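Local structure of Peptide/nickel transport system substrate-binding protein (Listeria monocytogenes serotype 1/2a, 5KZT) at residues A[369-374]-A[399-404]; A[273-278]-A[492-497]; A[411-416]-A[443-448]. The protein binds peptides as an OppA-type solute-binding protein and probably hands them to a membrane transporter for uptake. All coordinates share one frame; numbering follows the deposited sequence.

Contact 1 of 3, residues A[369-374]-A[399-404]; sequences VEFTSD and VKLKNV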
loop_
_atom_site.group_PDB
_atom_site.type_symbol
_atom_site.label_atom_id
_atom_site.label_comp_id
_atom_site.label_asym_id
_atom_site.label_seq_id
_atom_site.Cartn_x
_atom_site.Cartn_y
_atom_site.Cartn_z
ATOM N N VAL A 369 -9.524 25.922 -2.087
ATOM C CA VAL A 369 -8.719 24.830 -1.563
ATOM C C VAL A 369 -7.945 24.179 -2.686
ATOM O O VAL A 369 -8.390 24.183 -3.833
ATOM C CB VAL A 369 -9.558 23.761 -0.817
ATOM C CG1 VAL A 369 -9.979 24.282 0.552
ATOM C CG2 VAL A 369 -10.753 23.293 -1.644
ATOM N N GLU A 370 -6.794 23.599 -2.332
ATOM C CA GLU A 370 -5.911 22.934 -3.283
ATOM C C GLU A 370 -6.090 21.416 -3.179
ATOM O O GLU A 370 -6.010 20.856 -2.083
ATOM C CB GLU A 370 -4.475 23.390 -3.010
ATOM C CG GLU A 370 -3.307 22.501 -3.430
ATOM C CD GLU A 370 -2.063 22.844 -2.590
ATOM O OE1 GLU A 370 -1.718 22.115 -1.577
ATOM O OE2 GLU A 370 -1.462 23.891 -2.929
ATOM N N PHE A 371 -6.341 20.776 -4.324
ATOM C CA PHE A 371 -6.509 19.335 -4.408
ATOM C C PHE A 371 -5.190 18.709 -4.882
ATOM O O PHE A 371 -4.716 19.028 -5.981
ATOM C CB PHE A 371 -7.638 19.008 -5.386
ATOM C CG PHE A 371 -7.992 17.556 -5.429
ATOM C CD1 PHE A 371 -8.465 16.910 -4.294
ATOM C CD2 PHE A 371 -7.837 16.821 -6.596
ATOM C CE1 PHE A 371 -8.783 15.555 -4.325
ATOM C CE2 PHE A 371 -8.144 15.464 -6.632
ATOM C CZ PHE A 371 -8.624 14.828 -5.495
ATOM N N THR A 372 -4.608 17.826 -4.071
ATOM C CA THR A 372 -3.383 17.124 -4.464
ATOM C C THR A 372 -3.640 15.720 -5.043
ATOM O O THR A 372 -4.341 14.904 -4.445
ATOM C CB THR A 372 -2.385 17.027 -3.303
ATOM O OG1 THR A 372 -2.004 18.341 -2.895
ATOM C CG2 THR A 372 -1.121 16.293 -3.719
ATOM N N SER A 373 -3.042 15.455 -6.205
ATOM C CA SER A 373 -2.986 14.119 -6.789
ATOM C C SER A 373 -1.622 13.899 -7.482
ATOM O O SER A 373 -0.702 14.725 -7.347
ATOM C CB SER A 373 -4.156 13.904 -7.755
ATOM O OG SER A 373 -4.335 12.506 -8.037
ATOM N N ASP A 374 -1.484 12.788 -8.200
ATOM C CA ASP A 374 -0.215 12.424 -8.834
ATOM C C ASP A 374 -0.038 13.115 -10.187
ATOM O O ASP A 374 -0.916 13.870 -10.608
ATOM C CB ASP A 374 -0.105 10.899 -8.933
ATOM C CG ASP A 374 -0.048 10.244 -7.566
ATOM O OD1 ASP A 374 0.546 10.844 -6.634
ATOM O OD2 ASP A 374 -0.611 9.148 -7.401
ATOM N N VAL A 399 -11.256 25.278 -6.662
ATOM C CA VAL A 399 -10.344 24.150 -6.408
ATOM C C VAL A 399 -9.094 24.337 -7.276
ATOM O O VAL A 399 -9.191 24.293 -8.505
ATOM C CB VAL A 399 -11.025 22.807 -6.712
ATOM C CG1 VAL A 399 -10.045 21.647 -6.526
ATOM C CG2 VAL A 399 -12.249 22.632 -5.817
ATOM N N LYS A 400 -7.949 24.607 -6.638
ATOM C CA LYS A 400 -6.647 24.689 -7.334
ATOM C C LYS A 400 -6.140 23.270 -7.442
ATOM O O LYS A 400 -6.312 22.483 -6.510
ATOM C CB LYS A 400 -5.570 25.484 -6.567
ATOM C CG LYS A 400 -5.947 26.841 -6.002
ATOM C CD LYS A 400 -5.594 28.012 -6.918
ATOM C CE LYS A 400 -6.748 28.351 -7.858
ATOM N NZ LYS A 400 -6.406 29.416 -8.838
ATOM N N LEU A 401 -5.503 22.947 -8.560
ATOM C CA LEU A 401 -4.963 21.605 -8.771
ATOM C C LEU A 401 -3.451 21.525 -8.573
ATOM O O LEU A 401 -2.704 22.309 -9.116
ATOM C CB LEU A 401 -5.334 21.104 -10.166
ATOM C CG LEU A 401 -6.829 20.929 -10.444
ATOM C CD1 LEU A 401 -7.025 20.320 -11.821
ATOM C CD2 LEU A 401 -7.486 20.086 -9.355
ATOM N N LYS A 402 -3.014 20.532 -7.801
ATOM C CA LYS A 402 -1.610 20.215 -7.626
ATOM C C LYS A 402 -1.455 18.757 -8.052
ATOM O O LYS A 402 -2.202 17.891 -7.591
ATOM C CB LYS A 402 -1.245 20.419 -6.162
ATOM C CG LYS A 402 0.219 20.353 -5.829
ATOM C CD LYS A 402 0.443 20.838 -4.400
ATOM C CE LYS A 402 1.913 20.944 -4.064
ATOM N NZ LYS A 402 2.611 21.995 -4.858
ATOM N N ASN A 403 -0.531 18.500 -8.971
ATOM C CA ASN A 403 -0.349 17.167 -9.551
ATOM C C ASN A 403 1.138 16.858 -9.522
ATOM O O ASN A 403 1.873 17.262 -10.406
ATOM C CB ASN A 403 -0.923 17.097 -10.977
ATOM C CG ASN A 403 -2.442 17.087 -10.992
ATOM O OD1 ASN A 403 -3.071 18.128 -11.040
ATOM N ND2 ASN A 403 -3.035 15.909 -10.929
ATOM N N VAL A 404 1.558 16.091 -8.519
ATOM C CA VAL A 404 2.967 15.970 -8.163
ATOM C C VAL A 404 3.427 14.514 -8.247
ATOM O O VAL A 404 2.596 13.605 -8.298
ATOM C CB VAL A 404 3.208 16.550 -6.746
ATOM C CG1 VAL A 404 3.002 18.067 -6.748
ATOM C CG2 VAL A 404 2.324 15.880 -5.692
#
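Five backbone hydrogen bonds zip strand 369-374 to strand 399-404 as parallel neighbours. K400 uses both of its peptide groups: its N donates to V369 O, and its O takes F371 N at 2.8 Å, almost straight at 169°. K402 repeats the pattern one step on, with its N on F371 O and its O on S373 N, before V404 N closes the ladder on S373 O. A side chain adds a sixth bond, N403 ND2 to D374 O at 3.0 Å, and the acceptor lies in the plane of the N403 amide. That amide also meets S383 OG, so two partners fix its rotation. D374 turns its carboxylate elsewhere, to a salt bridge with R409 and a hydrogen bond to the backbone of the bound peptide. The two strands and helix 377-393 make a beta-alpha-beta crossover, the repeating unit of an alpha/beta domain, and the helix covers the face carrying F371, S373, L401 and N403. There F371 CB takes V399 CG1 at 3.7 Å and L401 CD2 at 4.1 Å. With CG anti to the backbone N (chi1 -174°), the F371 ring leans off toward strand 420-425, where it stands edge-to-face with F420. The other face is more polar. K402 runs out nearly straight as far as CE, its methylenes alongside T372, with CD 3.8 Å from T372 OG1. The same K402 CD also meets E370 CD at 3.7 Å, the two side chains crossing at a slant. The charges stay apart, E370 OE2 lying 4.9 Å from K402 NZ, while E370 OE1 is committed to R281. At the far end of this face the methyl T372 CG2 touches V404 CG2 at 4.0 Å.

Contact 2 of 3, residues A[273-278]-A[492-497]; sequences FYIKFN and QPLYQR
F273 and Y495 open an antiparallel pairing in which F273 N donates to Y495 O at 2.9 Å, while F273 O receives L494 N at 2.8 Å and, weakly, Y495 N at 3.3 Å. Two residues facing one make this a classic beta bulge, and it shifts the register by one. Beyond it I275 and Q492 exchange a pair of backbone bonds; between this pair and the bulge, P493, which has no N-H to give, faces Y274 in a non-hydrogen-bonded pair. Y274 CB rests on P493 CA at 3.7 Å. The bulge lies in the long central strands, 264-277 and 491-503, of the mixed sheet that lines part of the peptide site. Here the F273 and Y495 rings are almost parallel (2°) but slid so far apart that they barely overlap. Instead Y495 OH lies over the middle of the F273 ring, and F273 CB sits over the Y495 ring, 3.6 Å from its centroid. The Y495 hydroxyl also hydrogen-bonds a basic side chain of the bound peptide. R497 meets the F273 ring at its edge: F273 CE1 stands over one face of the guanidinium, 3.7 Å from R497 CZ, with the planes 70° apart. R497 NH2 hydrogen-bonds the backbone of the bound peptide.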
loop_
_atom_site.group_PDB
_atom_site.type_symbol
_atom_site.label_atom_id
_atom_site.label_comp_id
_atom_site.label_asym_id
_atom_site.label_seq_id
_atom_site.Cartn_x
_atom_site.Cartn_y
_atom_site.Cartn_z
ATOM N N PHE A 273 -9.568 3.864 -3.334
ATOM C CA PHE A 273 -9.104 5.225 -3.504
ATOM C C PHE A 273 -10.133 6.156 -2.881
ATOM O O PHE A 273 -11.341 5.953 -3.031
ATOM C CB PHE A 273 -8.870 5.542 -4.979
ATOM C CG PHE A 273 -7.478 5.218 -5.429
ATOM C CD1 PHE A 273 -7.106 3.899 -5.656
ATOM C CD2 PHE A 273 -6.523 6.210 -5.535
ATOM C CE1 PHE A 273 -5.812 3.582 -6.042
ATOM C CE2 PHE A 273 -5.234 5.903 -5.932
ATOM C CZ PHE A 273 -4.874 4.590 -6.180
ATOM N N TYR A 274 -9.643 7.133 -2.129
ATOM C CA TYR A 274 -10.504 7.966 -1.328
ATOM C C TYR A 274 -9.931 9.353 -1.256
ATOM O O TYR A 274 -8.727 9.549 -1.418
ATOM C CB TYR A 274 -10.700 7.396 0.075
ATOM C CG TYR A 274 -9.424 7.026 0.805
ATOM C CD1 TYR A 274 -8.886 5.751 0.668
ATOM C CD2 TYR A 274 -8.760 7.937 1.632
ATOM C CE1 TYR A 274 -7.729 5.375 1.321
ATOM C CE2 TYR A 274 -7.586 7.570 2.296
ATOM C CZ TYR A 274 -7.084 6.284 2.136
ATOM O OH TYR A 274 -5.933 5.873 2.755
ATOM N N ILE A 275 -10.821 10.298 -0.984
ATOM C CA ILE A 275 -10.444 11.675 -0.708
ATOM C C ILE A 275 -10.051 11.775 0.767
ATOM O O ILE A 275 -10.848 11.413 1.647
ATOM C CB ILE A 275 -11.613 12.657 -0.963
ATOM C CG1 ILE A 275 -12.192 12.502 -2.373
ATOM C CG2 ILE A 275 -11.169 14.097 -0.700
ATOM C CD1 ILE A 275 -11.272 12.910 -3.490
ATOM N N LYS A 276 -8.860 12.298 1.036
ATOM C CA LYS A 276 -8.462 12.698 2.388
ATOM C C LYS A 276 -8.726 14.184 2.656
ATOM O O LYS A 276 -8.360 15.043 1.861
ATOM C CB LYS A 276 -6.984 12.397 2.604
ATOM C CG LYS A 276 -6.663 10.915 2.640
ATOM C CD LYS A 276 -5.208 10.645 2.983
ATOM C CE LYS A 276 -4.923 10.836 4.451
ATOM N NZ LYS A 276 -3.541 10.415 4.734
ATOM N N PHE A 277 -9.323 14.479 3.803
ATOM C CA PHE A 277 -9.636 15.847 4.223
ATOM C C PHE A 277 -8.699 16.255 5.349
ATOM O O PHE A 277 -8.917 15.868 6.504
ATOM C CB PHE A 277 -11.072 15.897 4.734
ATOM C CG PHE A 277 -12.109 15.616 3.673
ATOM C CD1 PHE A 277 -12.271 16.482 2.591
ATOM C CD2 PHE A 277 -12.955 14.515 3.774
ATOM C CE1 PHE A 277 -13.232 16.233 1.615
ATOM C CE2 PHE A 277 -13.928 14.271 2.798
ATOM C CZ PHE A 277 -14.057 15.123 1.723
ATOM N N ASN A 278 -7.663 17.031 5.041
ATOM C CA ASN A 278 -6.746 17.496 6.082
ATOM C C ASN A 278 -7.406 18.608 6.877
ATOM O O ASN A 278 -7.744 19.664 6.328
ATOM C CB ASN A 278 -5.419 18.005 5.524
ATOM C CG ASN A 278 -4.413 18.322 6.608
ATOM O OD1 ASN A 278 -4.545 17.875 7.755
ATOM N ND2 ASN A 278 -3.410 19.128 6.265
ATOM N N GLN A 492 -13.625 10.301 2.050
ATOM C CA GLN A 492 -14.686 9.920 1.110
ATOM C C GLN A 492 -14.170 8.884 0.120
ATOM O O GLN A 492 -13.477 9.229 -0.831
ATOM C CB GLN A 492 -15.252 11.143 0.361
ATOM C CG GLN A 492 -16.288 10.845 -0.745
ATOM C CD GLN A 492 -17.511 10.044 -0.285
ATOM O OE1 GLN A 492 -17.385 9.080 0.462
ATOM N NE2 GLN A 492 -18.708 10.444 -0.743
ATOM N N PRO A 493 -14.518 7.604 0.332
ATOM C CA PRO A 493 -14.262 6.604 -0.707
ATOM C C PRO A 493 -14.821 7.027 -2.074
ATOM O O PRO A 493 -15.944 7.521 -2.154
ATOM C CB PRO A 493 -14.955 5.367 -0.170
ATOM C CG PRO A 493 -14.819 5.523 1.318
ATOM C CD PRO A 493 -15.054 6.984 1.555
ATOM N N LEU A 494 -14.021 6.836 -3.120
ATOM C CA LEU A 494 -14.399 7.236 -4.467
ATOM C C LEU A 494 -14.559 6.011 -5.347
ATOM O O LEU A 494 -15.604 5.850 -5.962
ATOM C CB LEU A 494 -13.361 8.195 -5.058
ATOM C CG LEU A 494 -13.924 9.558 -5.459
ATOM C CD1 LEU A 494 -12.822 10.561 -5.733
ATOM C CD2 LEU A 494 -14.854 9.416 -6.664
ATOM N N TYR A 495 -13.528 5.165 -5.407
ATOM C CA TYR A 495 -13.578 3.930 -6.203
ATOM C C TYR A 495 -12.776 2.769 -5.652
ATOM O O TYR A 495 -11.822 2.948 -4.890
ATOM C CB TYR A 495 -13.168 4.214 -7.651
ATOM C CG TYR A 495 -11.710 4.611 -7.906
ATOM C CD1 TYR A 495 -11.310 5.946 -7.898
ATOM C CD2 TYR A 495 -10.753 3.655 -8.221
ATOM C CE1 TYR A 495 -10.004 6.310 -8.173
ATOM C CE2 TYR A 495 -9.445 4.012 -8.501
ATOM C CZ TYR A 495 -9.069 5.334 -8.475
ATOM O OH TYR A 495 -7.753 5.689 -8.746
ATOM N N GLN A 496 -13.195 1.575 -6.064
ATOM C CA GLN A 496 -12.498 0.337 -5.777
ATOM C C GLN A 496 -11.681 0.055 -7.022
ATOM O O GLN A 496 -12.243 -0.048 -8.126
ATOM C CB GLN A 496 -13.485 -0.801 -5.551
ATOM C CG GLN A 496 -14.538 -0.514 -4.501
ATOM C CD GLN A 496 -15.535 -1.644 -4.382
ATOM O OE1 GLN A 496 -15.150 -2.765 -4.022
ATOM N NE2 GLN A 496 -16.812 -1.381 -4.723
ATOM N N ARG A 497 -10.373 -0.072 -6.868
ATOM C CA ARG A 497 -9.484 -0.024 -8.026
ATOM C C ARG A 497 -9.325 -1.363 -8.734
ATOM O O ARG A 497 -9.079 -2.388 -8.102
ATOM C CB ARG A 497 -8.115 0.491 -7.603
ATOM C CG ARG A 497 -7.271 1.057 -8.731
ATOM C CD ARG A 497 -6.060 0.229 -9.037
ATOM N NE ARG A 497 -4.943 0.381 -8.113
ATOM C CZ ARG A 497 -3.940 1.277 -8.205
ATOM N NH1 ARG A 497 -2.986 1.273 -7.287
ATOM N NH2 ARG A 497 -3.877 2.197 -9.166
#

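Contact 3 of 3, residues A[411-416]-A[443-448]; sequences QNDQNQ and GAQNRM
Q414 and R447 close on A444 O from opposite faces of its carbonyl plane. Q414 NE2 donates across the contact at 3.2 Å, R447 NE from within its own segment at 2.9 Å, so one oxygen ties helix end and loop together. The two flat groups stand steeply to each other, amide and guanidinium planes 79° apart, and Q414 OE1 lies 2.9 Å from R447 NH2. Q414 reaches this spot because its chain, which starts away from the loop, folds back at chi2 (-62°). R447 arrives the other way: its CB points toward the helix end and touches D413 O at 3.3 Å, and the chain then bends so that one face of the guanidinium lies against Q414 O. D413 crosses the arginine side chain at about a right angle, its OD2 3.9 Å from R447 CG, a methylene contact; its charge is met by K276 through OD1. Two waters fill in between D413 OD2 and Q445 OE1, the second lying 2.8 Å from Q445 OE1, while Q445 NE2 binds D34. Q416, at positive phi in the Schellman motif that ends helix 406-414, stretches its side chain along the R447 peptide, with CG 3.2 Å from R447 O, and delivers NE2 to S449 OG and N278 OD1. On the loop side an Asx turn, N446 OD1 accepting M448 N, spans the arginine. With Q414 O over one face of its guanidinium, R447 probably gains from the negative end of the helix dipole, while D413, paired to K276 and hydrated on its other oxygen, is likely to remain ionised.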
loop_
_atom_site.group_PDB
_atom_site.type_symbol
_atom_site.label_atom_id
_atom_site.label_comp_id
_atom_site.label_asym_id
_atom_site.label_seq_id
_atom_site.Cartn_x
_atom_site.Cartn_y
_atom_site.Cartn_z
ATOM N N GLN A 411 5.209 12.558 0.779
ATOM C CA GLN A 411 5.940 13.454 1.703
ATOM C C GLN A 411 5.048 14.551 2.252
ATOM O O GLN A 411 5.078 14.836 3.455
ATOM C CB GLN A 411 7.146 14.105 1.029
ATOM C CG GLN A 411 8.284 13.141 0.769
ATOM C CD GLN A 411 9.439 13.731 -0.059
ATOM O OE1 GLN A 411 9.262 14.588 -0.957
ATOM N NE2 GLN A 411 10.640 13.276 0.253
ATOM N N ASN A 412 4.294 15.188 1.360
ATOM C CA ASN A 412 3.369 16.253 1.771
ATOM C C ASN A 412 2.269 15.685 2.675
ATOM O O ASN A 412 1.811 16.356 3.599
ATOM C CB ASN A 412 2.735 16.956 0.565
ATOM C CG ASN A 412 3.740 17.686 -0.292
ATOM O OD1 ASN A 412 4.914 17.808 0.069
ATOM N ND2 ASN A 412 3.297 18.140 -1.466
ATOM N N ASP A 413 1.845 14.447 2.402
ATOM C CA ASP A 413 0.873 13.757 3.255
ATOM C C ASP A 413 1.434 13.593 4.670
ATOM O O ASP A 413 0.805 14.046 5.642
ATOM C CB ASP A 413 0.475 12.402 2.650
ATOM C CG ASP A 413 -0.575 11.687 3.466
ATOM O OD1 ASP A 413 -1.729 12.188 3.503
ATOM O OD2 ASP A 413 -0.250 10.621 4.081
ATOM N N GLN A 414 2.626 13.016 4.789
ATOM C CA GLN A 414 3.277 12.849 6.104
ATOM C C GLN A 414 3.430 14.180 6.852
ATOM O O GLN A 414 3.260 14.214 8.073
ATOM C CB GLN A 414 4.669 12.202 5.997
ATOM C CG GLN A 414 4.692 10.730 5.582
ATOM C CD GLN A 414 3.974 9.841 6.595
ATOM O OE1 GLN A 414 4.296 9.881 7.794
ATOM N NE2 GLN A 414 2.958 9.082 6.136
ATOM N N ASN A 415 3.748 15.246 6.114
ATOM C CA ASN A 415 3.936 16.589 6.681
ATOM C C ASN A 415 2.632 17.364 6.938
ATOM O O ASN A 415 2.671 18.463 7.493
ATOM C CB ASN A 415 4.828 17.445 5.754
ATOM C CG ASN A 415 6.255 16.927 5.649
ATOM O OD1 ASN A 415 6.745 16.208 6.522
ATOM N ND2 ASN A 415 6.939 17.311 4.574
ATOM N N GLN A 416 1.488 16.807 6.541
ATOM C CA GLN A 416 0.207 17.521 6.545
ATOM C C GLN A 416 0.222 18.837 5.777
ATOM O O GLN A 416 -0.476 19.790 6.120
ATOM C CB GLN A 416 -0.319 17.694 7.975
ATOM C CG GLN A 416 -1.092 16.476 8.399
ATOM C CD GLN A 416 -1.586 16.533 9.807
ATOM O OE1 GLN A 416 -0.948 16.020 10.704
ATOM N NE2 GLN A 416 -2.751 17.133 10.004
ATOM N N GLY A 443 -2.363 8.379 14.110
ATOM C CA GLY A 443 -1.778 7.268 13.388
ATOM C C GLY A 443 -0.877 7.772 12.270
ATOM O O GLY A 443 -1.150 8.817 11.645
ATOM N N ALA A 444 0.191 7.031 11.990
ATOM C CA ALA A 444 1.168 7.467 10.976
ATOM C C ALA A 444 0.615 7.550 9.550
ATOM O O ALA A 444 1.186 8.262 8.719
ATOM C CB ALA A 444 2.405 6.579 11.005
ATOM N N GLN A 445 -0.467 6.821 9.266
ATOM C CA GLN A 445 -1.212 6.936 8.008
ATOM C C GLN A 445 -2.518 7.729 8.078
ATOM O O GLN A 445 -3.298 7.719 7.125
ATOM C CB GLN A 445 -1.485 5.529 7.450
ATOM C CG GLN A 445 -0.230 4.773 7.004
ATOM C CD GLN A 445 0.529 5.471 5.888
ATOM O OE1 GLN A 445 -0.007 6.315 5.160
ATOM N NE2 GLN A 445 1.785 5.140 5.756
ATOM N N ASN A 446 -2.747 8.437 9.180
ATOM C CA ASN A 446 -3.925 9.302 9.350
ATOM C C ASN A 446 -3.590 10.622 8.651
ATOM O O ASN A 446 -4.050 10.850 7.534
ATOM C CB ASN A 446 -4.248 9.466 10.843
ATOM C CG ASN A 446 -5.438 10.372 11.116
ATOM O OD1 ASN A 446 -5.649 11.397 10.465
ATOM N ND2 ASN A 446 -6.187 10.024 12.133
ATOM N N ARG A 447 -2.759 11.459 9.288
ATOM C CA ARG A 447 -2.247 12.702 8.688
ATOM C C ARG A 447 -3.338 13.664 8.222
ATOM O O ARG A 447 -3.181 14.377 7.238
ATOM C CB ARG A 447 -1.290 12.383 7.523
ATOM C CG ARG A 447 -0.172 11.429 7.877
ATOM C CD ARG A 447 0.765 12.012 8.926
ATOM N NE ARG A 447 1.792 11.038 9.301
ATOM C CZ ARG A 447 2.635 11.145 10.329
ATOM N NH1 ARG A 447 2.614 12.204 11.150
ATOM N NH2 ARG A 447 3.507 10.161 10.545
ATOM N N MET A 448 -4.452 13.654 8.937
ATOM C CA MET A 448 -5.548 14.549 8.664
ATOM C C MET A 448 -5.930 15.342 9.905
ATOM O O MET A 448 -6.813 16.192 9.819
ATOM C CB MET A 448 -6.751 13.721 8.214
ATOM C CG MET A 448 -6.549 13.063 6.873
ATOM S SD MET A 448 -8.029 12.211 6.309
ATOM C CE MET A 448 -8.478 11.176 7.689
HETATM O O HOH W 1 1.691 8.926 3.995
HETATM O O HOH W 2 -2.043 7.918 4.037
#

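In the fold
The three contacts lie close together, their centres about 14 Å (contacts 1 and 2), 15 Å (2 and 3) and 16 Å (1 and 3) apart. Contacts 1 and 2 belong to one mixed sheet and meet where F371 CE1 packs on I275 CD1 at 3.7 Å. Contact 3 is joined to contact 2 by the salt bridge K276 NZ to D413 OD1, 2.8 Å, and probably by a bond between N278 OD1 and Q416 NE2, 3.0 Å. Strand 397-404 of contact 1 leads directly into helix 406-414 of contact 3. All three reach the bound peptide: D374 from contact 1, F273, Y495 and R497 from contact 2, and, from contact 3, Q445, packed on an acidic side chain of the peptide.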